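Local structure of bile salt hydrolase/transferase (2BJF) at residues 16-21 with 276-281; 168-173 with 227-232. The protein hydrolyses the amide bond of glycine- and taurine-conjugated bile salts, releasing free bile acids, and also acts in bile acid metabolism as an amine N-acyltransferase. One frame throughout, in Å; residues are numbered along the deposited sequence. Where two conformers were deposited one is given.

Contact 1: 16-21 with 276-281. With DXC ((3alpha,5beta,12alpha)-3,12-dihydroxycholan-24-oic acid), chain B.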
loop_
_atom_site.group_PDB
_atom_site.type_symbol
_atom_site.label_atom_id
_atom_site.label_comp_id
_atom_site.label_asym_id
_atom_site.label_seq_id
_atom_site.Cartn_x
_atom_site.Cartn_y
_atom_site.Cartn_z
ATOM N N PHE A 16 -30.721 2.426 -3.661
ATOM C CA PHE A 16 -29.928 3.529 -3.137
ATOM C C PHE A 16 -29.929 3.479 -1.616
ATOM O O PHE A 16 -30.975 3.312 -0.995
ATOM C CB PHE A 16 -30.467 4.876 -3.637
ATOM C CG PHE A 16 -29.803 6.068 -3.003
ATOM C CD1 PHE A 16 -28.479 6.383 -3.296
ATOM C CD2 PHE A 16 -30.502 6.875 -2.110
ATOM C CE1 PHE A 16 -27.857 7.482 -2.706
ATOM C CE2 PHE A 16 -29.893 7.978 -1.518
ATOM C CZ PHE A 16 -28.566 8.282 -1.818
ATOM N N GLY A 17 -28.750 3.626 -1.019
ATOM C CA GLY A 17 -28.627 3.553 0.430
ATOM C C GLY A 17 -27.231 3.845 0.931
ATOM O O GLY A 17 -26.404 4.405 0.207
ATOM N N ARG A 18 -26.966 3.458 2.177
ATOM C CA ARG A 18 -25.736 3.869 2.848
ATOM C C ARG A 18 -25.363 3.050 4.077
ATOM O O ARG A 18 -26.224 2.457 4.731
ATOM C CB ARG A 18 -25.826 5.353 3.243
ATOM C CG ARG A 18 -27.017 5.713 4.148
ATOM C CD ARG A 18 -26.672 5.656 5.639
ATOM N NE ARG A 18 -25.635 6.620 6.005
ATOM C CZ ARG A 18 -25.837 7.925 6.181
ATOM N NH1 ARG A 18 -27.049 8.453 6.033
ATOM N NH2 ARG A 18 -24.817 8.710 6.507
ATOM N N ASN A 19 -24.066 3.028 4.368
ATOM C CA ASN A 19 -23.565 2.696 5.694
ATOM C C ASN A 19 -23.608 3.952 6.552
ATOM O O ASN A 19 -23.189 5.025 6.108
ATOM C CB ASN A 19 -22.112 2.215 5.624
ATOM C CG ASN A 19 -21.984 0.760 5.210
ATOM O OD1 ASN A 19 -22.957 0.008 5.189
ATOM N ND2 ASN A 19 -20.762 0.357 4.882
ATOM N N MET A 20 -24.117 3.819 7.775
ATOM C CA MET A 20 -24.044 4.895 8.756
ATOM C C MET A 20 -22.890 4.619 9.709
ATOM O O MET A 20 -22.968 3.708 10.533
ATOM C CB MET A 20 -25.357 5.016 9.534
ATOM C CG MET A 20 -25.290 5.942 10.753
ATOM S SD MET A 20 -24.976 7.664 10.337
ATOM C CE MET A 20 -26.520 8.088 9.545
ATOM N N ASP A 21 -21.824 5.409 9.588
ATOM C CA ASP A 21 -20.623 5.212 10.394
ATOM C C ASP A 21 -20.491 6.293 11.465
ATOM O O ASP A 21 -20.022 7.403 11.190
ATOM C CB ASP A 21 -19.368 5.172 9.509
ATOM C CG ASP A 21 -19.462 4.144 8.385
ATOM O OD1 ASP A 21 -20.232 3.165 8.506
ATOM O OD2 ASP A 21 -18.747 4.317 7.376
ATOM N N THR A 276 -20.116 0.866 11.855
ATOM C CA THR A 276 -21.223 0.919 10.906
ATOM C C THR A 276 -22.464 0.508 11.696
ATOM O O THR A 276 -22.742 -0.687 11.866
ATOM C CB THR A 276 -20.990 0.017 9.678
ATOM O OG1 THR A 276 -19.850 0.497 8.955
ATOM C CG2 THR A 276 -22.207 0.029 8.750
ATOM N N GLN A 277 -23.190 1.509 12.188
ATOM C CA GLN A 277 -24.349 1.292 13.055
ATOM C C GLN A 277 -25.494 0.608 12.317
ATOM O O GLN A 277 -26.144 -0.286 12.864
ATOM C CB GLN A 277 -24.826 2.615 13.665
ATOM C CG GLN A 277 -23.800 3.315 14.557
ATOM C CD GLN A 277 -23.681 2.721 15.958
ATOM O OE1 GLN A 277 -22.746 3.041 16.693
ATOM N NE2 GLN A 277 -24.626 1.866 16.335
ATOM N N TYR A 278 -25.734 1.038 11.081
ATOM C CA TYR A 278 -26.742 0.423 10.218
ATOM C C TYR A 278 -26.382 0.529 8.738
ATOM O O TYR A 278 -25.552 1.353 8.340
ATOM C CB TYR A 278 -28.159 0.967 10.497
ATOM C CG TYR A 278 -28.446 2.383 10.037
ATOM C CD1 TYR A 278 -28.805 2.654 8.714
ATOM C CD2 TYR A 278 -28.404 3.446 10.936
ATOM C CE1 TYR A 278 -29.085 3.952 8.294
ATOM C CE2 TYR A 278 -28.690 4.746 10.528
ATOM C CZ TYR A 278 -29.021 4.991 9.207
ATOM O OH TYR A 278 -29.301 6.278 8.806
ATOM N N THR A 279 -27.007 -0.329 7.941
ATOM C CA THR A 279 -26.876 -0.301 6.495
ATOM C C THR A 279 -28.278 -0.272 5.906
ATOM O O THR A 279 -29.074 -1.183 6.140
ATOM C CB THR A 279 -26.101 -1.526 5.975
ATOM O OG1 THR A 279 -24.808 -1.571 6.591
ATOM C CG2 THR A 279 -25.933 -1.466 4.460
ATOM N N SER A 280 -28.578 0.790 5.164
ATOM C CA SER A 280 -29.888 0.946 4.541
ATOM C C SER A 280 -29.801 0.769 3.030
ATOM O O SER A 280 -28.789 1.100 2.411
ATOM C CB SER A 280 -30.500 2.306 4.887
ATOM O OG SER A 280 -29.793 3.369 4.275
ATOM N N CYS A 281 -30.868 0.228 2.454
ATOM C CA CYS A 281 -30.981 0.049 1.015
ATOM C C CYS A 281 -32.424 0.294 0.611
ATOM O O CYS A 281 -33.319 -0.458 0.993
ATOM C CB CYS A 281 -30.549 -1.361 0.605
ATOM S SG CYS A 281 -30.718 -1.701 -1.163
HETATM C C1 DXC B . -26.852 17.874 17.191
HETATM C C2 DXC B . -27.394 18.392 15.859
HETATM C C3 DXC B . -28.871 18.031 15.619
HETATM C C4 DXC B . -29.189 16.537 15.815
HETATM C C5 DXC B . -28.609 16.062 17.148
HETATM C C6 DXC B . -27.124 16.380 17.335
HETATM C C7 DXC B . -29.304 18.559 14.243
HETATM C C8 DXC B . -28.794 17.722 13.068
HETATM C C9 DXC B . -28.995 16.215 13.240
HETATM C C10 DXC B . -28.586 15.719 14.643
HETATM C C11 DXC B . -28.147 15.431 12.232
HETATM C C12 DXC B . -28.321 13.912 12.290
HETATM C C13 DXC B . -27.976 13.405 13.699
HETATM C C14 DXC B . -28.739 14.189 14.779
HETATM C C15 DXC B . -28.198 15.811 10.751
HETATM C C16 DXC B . -27.607 14.577 10.060
HETATM C C17 DXC B . -27.354 13.528 11.158
HETATM C C18 DXC B . -30.702 16.331 15.886
HETATM C C19 DXC B . -27.328 12.087 10.602
HETATM O O1 DXC B . -26.564 13.473 13.951
HETATM O O2 DXC B . -25.439 18.105 17.250
HETATM C C20 DXC B . -29.761 13.487 11.947
HETATM C C21 DXC B . -26.153 11.877 9.638
HETATM C C22 DXC B . -24.789 12.105 10.297
HETATM C C23 DXC B . -23.669 11.387 9.579
HETATM O O3 DXC B . -23.937 10.576 8.667
HETATM O O4 DXC B . -22.499 11.636 9.939
HETATM C C24 DXC B . -27.317 10.987 11.666
#
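Met20 and Tyr278 make the tight part of this antiparallel pairing, on the face they share with Arg18 and Ser280. Met20 CB sits over one face of the Tyr278 ring, 3.6 Å from the centroid, a CH-pi contact. With CG anti to the backbone N (chi1 169°) and two bends beyond it, the Met20 chain curls back until CE lies 3.4 Å above the centre of the Arg18 guanidinium. Arg18 NE donates to Asn19 O (2.9 Å), lying above that carbonyl's plane while the oxygen stays in the guanidinium plane. Arg18 and Met20 line the deoxycholate pocket: Arg18 NH2 lies 3.0 Å from O3 of the deoxycholate carboxylate and donates to Gly80 O, and Met20 SD is 3.5 Å from the same O3. Arg18 NH1 forms a salt bridge with Asp69, which also bonds Tyr278 OH and Ser280 OG. On the opposite face two hydroxyl-to-oxygen bonds join the strands: Thr279 OG1 donates to Asn19 OD1 (2.8 Å), and Thr276 OG1 reaches Asp21 OD1 (2.7 Å) from above the carboxylate plane. Packing slackens at Gln277, the extra residue of a beta bulge opposite Met20: its N still bonds to Met20 O, but Gln277 is partly exposed and its side chain is modelled in two conformers. Strand 3-8 flanks 14-22, strand 288-293 flanks 275-283, and helix 249-257 covers Thr279 and Cys281.

Contact 2: 168-173 with 227-232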
loop_
_atom_site.group_PDB
_atom_site.type_symbol
_atom_site.label_atom_id
_atom_site.label_comp_id
_atom_site.label_asym_id
_atom_site.label_seq_id
_atom_site.Cartn_x
_atom_site.Cartn_y
_atom_site.Cartn_z
ATOM N N ASN A 168 -22.654 12.518 -10.460
ATOM C CA ASN A 168 -21.964 11.360 -9.895
ATOM C C ASN A 168 -22.050 10.144 -10.812
ATOM O O ASN A 168 -23.047 9.417 -10.808
ATOM C CB ASN A 168 -22.511 11.033 -8.499
ATOM C CG ASN A 168 -21.689 9.970 -7.774
ATOM O OD1 ASN A 168 -20.907 9.240 -8.383
ATOM N ND2 ASN A 168 -21.870 9.884 -6.463
ATOM N N ASN A 169 -20.992 9.934 -11.591
ATOM C CA ASN A 169 -20.912 8.802 -12.512
ATOM C C ASN A 169 -20.173 7.607 -11.907
ATOM O O ASN A 169 -19.908 6.618 -12.594
ATOM C CB ASN A 169 -20.258 9.238 -13.829
ATOM C CG ASN A 169 -21.095 10.253 -14.592
ATOM O OD1 ASN A 169 -20.597 11.305 -14.998
ATOM N ND2 ASN A 169 -22.373 9.945 -14.788
ATOM N N ILE A 170 -19.851 7.710 -10.619
ATOM C CA ILE A 170 -19.140 6.655 -9.895
ATOM C C ILE A 170 -20.135 5.755 -9.163
ATOM O O ILE A 170 -19.884 4.563 -8.969
ATOM C CB ILE A 170 -18.127 7.234 -8.859
ATOM C CG1 ILE A 170 -17.459 8.527 -9.363
ATOM C CG2 ILE A 170 -17.092 6.177 -8.452
ATOM C CD1 ILE A 170 -16.604 8.381 -10.612
ATOM N N GLY A 171 -21.260 6.343 -8.757
ATOM C CA GLY A 171 -22.313 5.623 -8.041
ATOM C C GLY A 171 -22.066 5.485 -6.550
ATOM O O GLY A 171 -22.770 4.734 -5.864
ATOM N N VAL A 172 -21.065 6.205 -6.046
ATOM C CA VAL A 172 -20.668 6.106 -4.639
ATOM C C VAL A 172 -20.325 7.465 -4.023
ATOM O O VAL A 172 -20.064 8.439 -4.737
ATOM C CB VAL A 172 -19.461 5.134 -4.429
ATOM C CG1 VAL A 172 -19.693 3.787 -5.119
ATOM C CG2 VAL A 172 -18.156 5.763 -4.905
ATOM N N LEU A 173 -20.329 7.513 -2.694
ATOM C CA LEU A 173 -19.873 8.679 -1.941
ATOM C C LEU A 173 -19.384 8.225 -0.572
ATOM O O LEU A 173 -19.910 7.268 -0.013
ATOM C CB LEU A 173 -21.006 9.701 -1.779
ATOM C CG LEU A 173 -20.653 11.092 -1.232
ATOM C CD1 LEU A 173 -19.752 11.850 -2.202
ATOM C CD2 LEU A 173 -21.908 11.896 -0.929
ATOM N N SER A 227 -9.917 5.760 1.269
ATOM C CA SER A 227 -9.710 4.334 1.019
ATOM C C SER A 227 -11.025 3.595 0.783
ATOM O O SER A 227 -11.112 2.739 -0.103
ATOM C CB SER A 227 -8.929 3.696 2.164
ATOM O OG SER A 227 -7.619 4.232 2.218
ATOM N N ARG A 228 -12.045 3.940 1.566
ATOM C CA ARG A 228 -13.369 3.345 1.400
ATOM C C ARG A 228 -13.997 3.716 0.058
ATOM O O ARG A 228 -14.636 2.878 -0.578
ATOM C CB ARG A 228 -14.289 3.712 2.570
ATOM C CG ARG A 228 -13.889 3.042 3.878
ATOM C CD ARG A 228 -14.900 3.282 4.989
ATOM N NE ARG A 228 -14.801 4.619 5.578
ATOM C CZ ARG A 228 -15.580 5.649 5.258
ATOM N NH1 ARG A 228 -16.523 5.519 4.331
ATOM N NH2 ARG A 228 -15.411 6.819 5.861
ATOM N N PHE A 229 -13.792 4.962 -0.375
ATOM C CA PHE A 229 -14.280 5.428 -1.678
ATOM C C PHE A 229 -13.705 4.570 -2.806
ATOM O O PHE A 229 -14.442 4.107 -3.676
ATOM C CB PHE A 229 -13.933 6.908 -1.891
ATOM C CG PHE A 229 -14.632 7.546 -3.068
ATOM C CD1 PHE A 229 -15.725 8.386 -2.872
ATOM C CD2 PHE A 229 -14.180 7.332 -4.370
ATOM C CE1 PHE A 229 -16.371 8.986 -3.955
ATOM C CE2 PHE A 229 -14.818 7.925 -5.459
ATOM C CZ PHE A 229 -15.916 8.756 -5.251
ATOM N N ILE A 230 -12.391 4.354 -2.775
ATOM C CA ILE A 230 -11.723 3.533 -3.785
ATOM C C ILE A 230 -12.301 2.118 -3.813
ATOM O O ILE A 230 -12.661 1.616 -4.878
ATOM C CB ILE A 230 -10.179 3.493 -3.580
ATOM C CG1 ILE A 230 -9.572 4.907 -3.644
ATOM C CG2 ILE A 230 -9.509 2.540 -4.583
ATOM C CD1 ILE A 230 -9.837 5.682 -4.939
ATOM N N ARG A 231 -12.415 1.494 -2.641
ATOM C CA ARG A 231 -12.907 0.121 -2.556
ATOM C C ARG A 231 -14.329 -0.035 -3.096
ATOM O O ARG A 231 -14.574 -0.888 -3.946
ATOM C CB ARG A 231 -12.799 -0.432 -1.130
ATOM C CG ARG A 231 -11.364 -0.655 -0.669
ATOM C CD ARG A 231 -11.233 -1.867 0.260
ATOM N NE ARG A 231 -12.043 -1.764 1.477
ATOM C CZ ARG A 231 -11.718 -1.048 2.553
ATOM N NH1 ARG A 231 -10.597 -0.336 2.586
ATOM N NH2 ARG A 231 -12.527 -1.040 3.605
ATOM N N VAL A 232 -15.252 0.805 -2.627
ATOM C CA VAL A 232 -16.650 0.710 -3.061
ATOM C C VAL A 232 -16.807 1.015 -4.559
ATOM O O VAL A 232 -17.606 0.377 -5.244
ATOM C CB VAL A 232 -17.615 1.547 -2.158
ATOM C CG1 VAL A 232 -17.372 3.046 -2.293
ATOM C CG2 VAL A 232 -19.068 1.200 -2.440
#
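The Phe229 ring carries Val172 CG2 over one face, 3.8 Å from the centroid and 14° off the normal, a CH-pi contact displaced toward the rim. Ile170 CG2 (4.1 Å from Phe229 CE2) and Leu173 CA approach obliquely, and the His182 ring stacks with Phe229 as well. The ring leaves helix 225-243 toward the 168-173 turn because Phe229 CG stands opposite the backbone N (chi1 -168°). One helical turn on, Val232 meets Val172 tip to tip, its CG1 3.6 Å from Val172 CB. The Asn168 amide works within its own segment. Its OD1 accepts from Ile170 N in the carbonyl plane, an Asx turn, and from Gly171 N above that plane, which completes an Asx motif; ND2 donates to Val172 O (2.9 Å). Both ends of the amide are thus used, fixing its rotation. The contact packs helix 225-243 against an edge strand of the six-stranded antiparallel sheet, 172-173, whose neighbour 3-8 bonds Gly171 through Ala6 and Leu173 through Gly4. No hydrogen bond crosses between these two segments: the helix meets the turn and short strand through buried apolar groups, with Asn168 serving the amides of Ile170 and Gly171 and the carbonyl of Val172.

Along the chain the order is 16-21, 168-173, 227-232, 276-281, so both segments of contact 2 fall between the two of contact 1. Their centres lie 14 Å apart, and both reach one antiparallel sheet in which strand 172-173 is separated from 14-22 by strand 3-8, with 275-283 next. Contact 1 is strand pairing inside that sheet; contact 2 joins one of its edge strands, 172-173, and the turn before it to helix 225-243. The two touch through a long, weak ion pair, Asp21 OD2 to Arg228 NH1. Each of these residues also bonds to the backbone of Cys2, so sheet and helix together hold the N-terminal nucleophile of this Ntn hydrolase.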